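Protease LasA (Pseudomonas aeruginosa, PDB 3IT5) is a secreted zinc metallopeptidase that cuts pentaglycine cross-links of staphylococcal cell walls, preferring to cut after Gly-Gly when Ala or Gly follows, and assists elastin breakdown. Local coordinates at residues N20-N25 / R156-Y161. Residues are numbered along the deposited sequence; the frame is centred on the assembly and turned at random.
With ZN (zinc ion), chain E.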
ATOM      1  N   ASN A  20      -7.660  -2.603   4.274  1.00  6.24           N
ATOM      2  CA  ASN A  20      -8.420  -2.068   5.402  1.00  6.37           C
ATOM      3  C   ASN A  20      -8.580  -0.553   5.256  1.00  6.52           C
ATOM      4  O   ASN A  20      -8.125   0.022   4.267  1.00  6.73           O
ATOM      5  CB  ASN A  20      -7.779  -2.462   6.746  1.00  6.16           C
ATOM      6  CG  ASN A  20      -6.600  -1.567   7.139  1.00  6.24           C
ATOM      7  OD1 ASN A  20      -6.059  -0.818   6.320  1.00  5.38           O
ATOM      8  ND2 ASN A  20      -6.200  -1.650   8.407  1.00  5.36           N
ATOM      9  N   GLY A  21      -9.217   0.087   6.235  1.00  6.72           N
ATOM     10  CA  GLY A  21      -9.493   1.519   6.176  1.00  6.68           C
ATOM     11  C   GLY A  21      -8.266   2.414   6.199  1.00  7.02           C
ATOM     12  O   GLY A  21      -7.230   2.067   6.786  1.00  7.12           O
ATOM     13  N   ALA A  22      -8.391   3.569   5.552  1.00  6.91           N
ATOM     14  CA  ALA A  22      -7.322   4.554   5.499  1.00  6.97           C
ATOM     15  C   ALA A  22      -6.980   5.082   6.887  1.00  7.06           C
ATOM     16  O   ALA A  22      -7.853   5.231   7.749  1.00  7.23           O
ATOM     17  CB  ALA A  22      -7.695   5.700   4.567  1.00  7.01           C
ATOM     18  N   HIS A  23      -5.700   5.353   7.093  1.00  6.91           N
ATOM     19  CA  HIS A  23      -5.214   5.849   8.370  1.00  7.13           C
ATOM     20  C   HIS A  23      -3.920   6.609   8.160  1.00  7.46           C
ATOM     21  O   HIS A  23      -3.344   6.575   7.068  1.00  7.83           O
ATOM     22  CB  HIS A  23      -5.030   4.704   9.377  1.00  6.72           C
ATOM     23  CG  HIS A  23      -4.262   3.537   8.841  1.00  6.27           C
ATOM     24  ND1 HIS A  23      -4.823   2.600   8.000  1.00  5.43           N
ATOM     25  CD2 HIS A  23      -2.982   3.146   9.036  1.00  5.44           C
ATOM     26  CE1 HIS A  23      -3.919   1.686   7.695  1.00  5.58           C
ATOM     27  NE2 HIS A  23      -2.794   1.992   8.314  1.00  5.17           N
ATOM     28  N   SER A  24      -3.477   7.317   9.195  1.00  8.04           N
ATOM     29  CA  SER A  24      -2.187   7.984   9.151  1.00  8.65           C
ATOM     30  C   SER A  24      -1.104   6.929   9.318  1.00  9.06           C
ATOM     31  O   SER A  24      -1.381   5.820   9.780  1.00  9.15           O
ATOM     32  CB  SER A  24      -2.084   9.054  10.244  1.00  8.74           C
ATOM     33  OG  SER A  24      -1.816   8.483  11.513  1.00  8.67           O
ATOM     34  N   ASN A  25       0.119   7.268   8.922  1.00  9.46           N
ATOM     35  CA  ASN A  25       1.268   6.380   9.067  1.00 10.04           C
ATOM     36  C   ASN A  25       1.391   5.791  10.475  1.00 10.61           C
ATOM     37  O   ASN A  25       1.763   4.629  10.642  1.00 10.42           O
ATOM     38  CB  ASN A  25       2.549   7.131   8.697  1.00 10.06           C
ATOM     39  CG  ASN A  25       3.723   6.208   8.457  1.00 10.49           C
ATOM     40  OD1 ASN A  25       3.639   5.262   7.673  1.00 10.31           O
ATOM     41  ND2 ASN A  25       4.843   6.500   9.110  1.00 10.47           N
ATOM     42  N   ARG A 156     -19.764   2.893   3.132  1.00 12.58           N
ATOM     43  CA  ARG A 156     -20.437   4.133   2.757  1.00 12.84           C
ATOM     44  C   ARG A 156     -19.483   5.337   2.765  1.00 12.54           C
ATOM     45  O   ARG A 156     -19.686   6.295   2.018  1.00 12.57           O
ATOM     46  CB  ARG A 156     -21.631   4.383   3.683  1.00 13.14           C
ATOM     47  CG  ARG A 156     -22.871   3.583   3.303  1.00 14.58           C
ATOM     48  CD  ARG A 156     -23.680   3.134   4.512  1.00 16.84           C
ATOM     49  NE  ARG A 156     -24.321   4.238   5.225  1.00 18.58           N
ATOM     50  CZ  ARG A 156     -24.111   4.540   6.504  1.00 19.38           C
ATOM     51  NH1 ARG A 156     -23.279   3.818   7.241  1.00 19.58           N
ATOM     52  NH2 ARG A 156     -24.753   5.560   7.057  1.00 19.88           N
ATOM     53  N   ARG A 157     -18.446   5.276   3.600  1.00 11.99           N
ATOM     54  CA  ARG A 157     -17.484   6.379   3.734  1.00 11.46           C
ATOM     55  C   ARG A 157     -16.113   6.045   3.149  1.00 10.74           C
ATOM     56  O   ARG A 157     -15.478   6.897   2.526  1.00 10.67           O
ATOM     57  CB  ARG A 157     -17.326   6.794   5.197  1.00 11.43           C
ATOM     58  CG  ARG A 157     -18.630   7.126   5.900  1.00 11.94           C
ATOM     59  CD  ARG A 157     -18.379   7.526   7.339  1.00 12.57           C
ATOM     60  NE  ARG A 157     -19.459   7.059   8.204  1.00 14.03           N
ATOM     61  CZ  ARG A 157     -19.324   6.124   9.140  1.00 13.50           C
ATOM     62  NH1 ARG A 157     -18.144   5.558   9.365  1.00 12.65           N
ATOM     63  NH2 ARG A 157     -20.375   5.767   9.865  1.00 13.80           N
ATOM     64  N   TYR A 158     -15.661   4.815   3.375  1.00  9.87           N
ATOM     65  CA  TYR A 158     -14.389   4.337   2.837  1.00  9.35           C
ATOM     66  C   TYR A 158     -14.646   3.323   1.736  1.00  9.16           C
ATOM     67  O   TYR A 158     -15.335   2.322   1.956  1.00  9.12           O
ATOM     68  CB  TYR A 158     -13.530   3.703   3.936  1.00  9.13           C
ATOM     69  CG  TYR A 158     -12.202   3.166   3.440  1.00  8.65           C
ATOM     70  CD1 TYR A 158     -11.169   4.032   3.093  1.00  8.18           C
ATOM     71  CD2 TYR A 158     -11.983   1.793   3.310  1.00  8.61           C
ATOM     72  CE1 TYR A 158      -9.952   3.550   2.631  1.00  7.84           C
ATOM     73  CE2 TYR A 158     -10.766   1.299   2.848  1.00  8.52           C
ATOM     74  CZ  TYR A 158      -9.752   2.190   2.516  1.00  7.92           C
ATOM     75  OH  TYR A 158      -8.539   1.728   2.065  1.00  7.95           O
ATOM     76  N   TYR A 159     -14.088   3.580   0.557  1.00  8.76           N
ATOM     77  CA  TYR A 159     -14.283   2.698  -0.588  1.00  8.61           C
ATOM     78  C   TYR A 159     -13.244   2.903  -1.689  1.00  8.34           C
ATOM     79  O   TYR A 159     -12.616   3.962  -1.788  1.00  8.20           O
ATOM     80  CB  TYR A 159     -15.701   2.863  -1.164  1.00  8.65           C
ATOM     81  CG  TYR A 159     -16.087   4.299  -1.477  1.00  8.91           C
ATOM     82  CD1 TYR A 159     -15.764   4.878  -2.703  1.00  9.00           C
ATOM     83  CD2 TYR A 159     -16.775   5.074  -0.544  1.00  9.29           C
ATOM     84  CE1 TYR A 159     -16.116   6.196  -2.996  1.00  9.39           C
ATOM     85  CE2 TYR A 159     -17.130   6.390  -0.822  1.00  9.52           C
ATOM     86  CZ  TYR A 159     -16.797   6.945  -2.049  1.00  9.67           C
ATOM     87  OH  TYR A 159     -17.139   8.251  -2.324  1.00  9.73           O
ATOM     88  N   PHE A 160     -13.076   1.871  -2.507  1.00  8.09           N
ATOM     89  CA  PHE A 160     -12.321   1.955  -3.746  1.00  8.07           C
ATOM     90  C   PHE A 160     -13.341   1.977  -4.882  1.00  8.17           C
ATOM     91  O   PHE A 160     -14.051   0.993  -5.094  1.00  7.76           O
ATOM     92  CB  PHE A 160     -11.395   0.741  -3.890  1.00  8.04           C
ATOM     93  CG  PHE A 160     -10.263   0.708  -2.893  1.00  8.53           C
ATOM     94  CD1 PHE A 160      -8.976   1.078  -3.273  1.00  8.91           C
ATOM     95  CD2 PHE A 160     -10.480   0.300  -1.577  1.00  8.75           C
ATOM     96  CE1 PHE A 160      -7.923   1.050  -2.357  1.00  9.39           C
ATOM     97  CE2 PHE A 160      -9.434   0.270  -0.653  1.00  9.10           C
ATOM     98  CZ  PHE A 160      -8.157   0.642  -1.041  1.00  9.10           C
ATOM     99  N   TYR A 161     -13.442   3.100  -5.592  1.00  8.13           N
ATOM    100  CA  TYR A 161     -14.396   3.192  -6.698  1.00  8.16           C
ATOM    101  C   TYR A 161     -13.728   2.936  -8.041  1.00  8.04           C
ATOM    102  O   TYR A 161     -12.872   3.715  -8.482  1.00  7.58           O
ATOM    103  CB  TYR A 161     -15.143   4.536  -6.701  1.00  8.27           C
ATOM    104  CG  TYR A 161     -16.105   4.693  -7.867  1.00  8.69           C
ATOM    105  CD1 TYR A 161     -17.328   4.020  -7.883  1.00  8.63           C
ATOM    106  CD2 TYR A 161     -15.785   5.504  -8.959  1.00  8.65           C
ATOM    107  CE1 TYR A 161     -18.212   4.153  -8.950  1.00  9.07           C
ATOM    108  CE2 TYR A 161     -16.663   5.643 -10.034  1.00  9.07           C
ATOM    109  CZ  TYR A 161     -17.875   4.966 -10.020  1.00  9.12           C
ATOM    110  OH  TYR A 161     -18.752   5.093 -11.072  1.00  9.29           O
TER
HETATM  111 ZN    ZN E 183      -1.152   0.505   8.596  1.00 14.54          ZN
HETATM  112  O   HOH W   1      -0.292  -0.899   9.895  1.00 10.52           O
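One tyrosine, Tyr158, makes practically the whole contact, and what it lies against is mostly main chain: one face of its ring rests on the backbone of Gly21 and Ala22. In this M23 metallopeptidase the 20-25 loop, between strands 16-19 and 34-38 of the large antiparallel sheet, carries the zinc ligand His23, while Tyr158 reaches across from just before strand 159-162 of the separate four-stranded sheet. With CG anti to the backbone N (chi1 179°), the phenol extends from its own chain onto the loop. Gly21 CA makes a CH-pi contact 3.7 Å from the ring centroid, displaced slightly toward the rim. Over the same face, Ala22 N comes within 3.3 Å of Tyr158 CE1; Ala22 CB meets that carbon at 3.7 Å from beyond the rim. At the far end of the ring, Tyr158 OH donates a weak hydrogen bond to Asn20 O. Ile144 and Phe35 also touch the Tyr158 side chain, so the ring bridges the two sheets. Asn20 CB points away from Tyr158, and OD1 accepts a hydrogen bond from the backbone N of Asp36, which binds zinc with His23 and His122. The loop also helps hold its own ligand: His23 ND1 donates to Gly21 O at 2.7 Å, lying in the carbonyl plane with the oxygen in the imidazole plane, which helps set the ring's rotation and leaves NE2 to bind zinc at 2.2 Å.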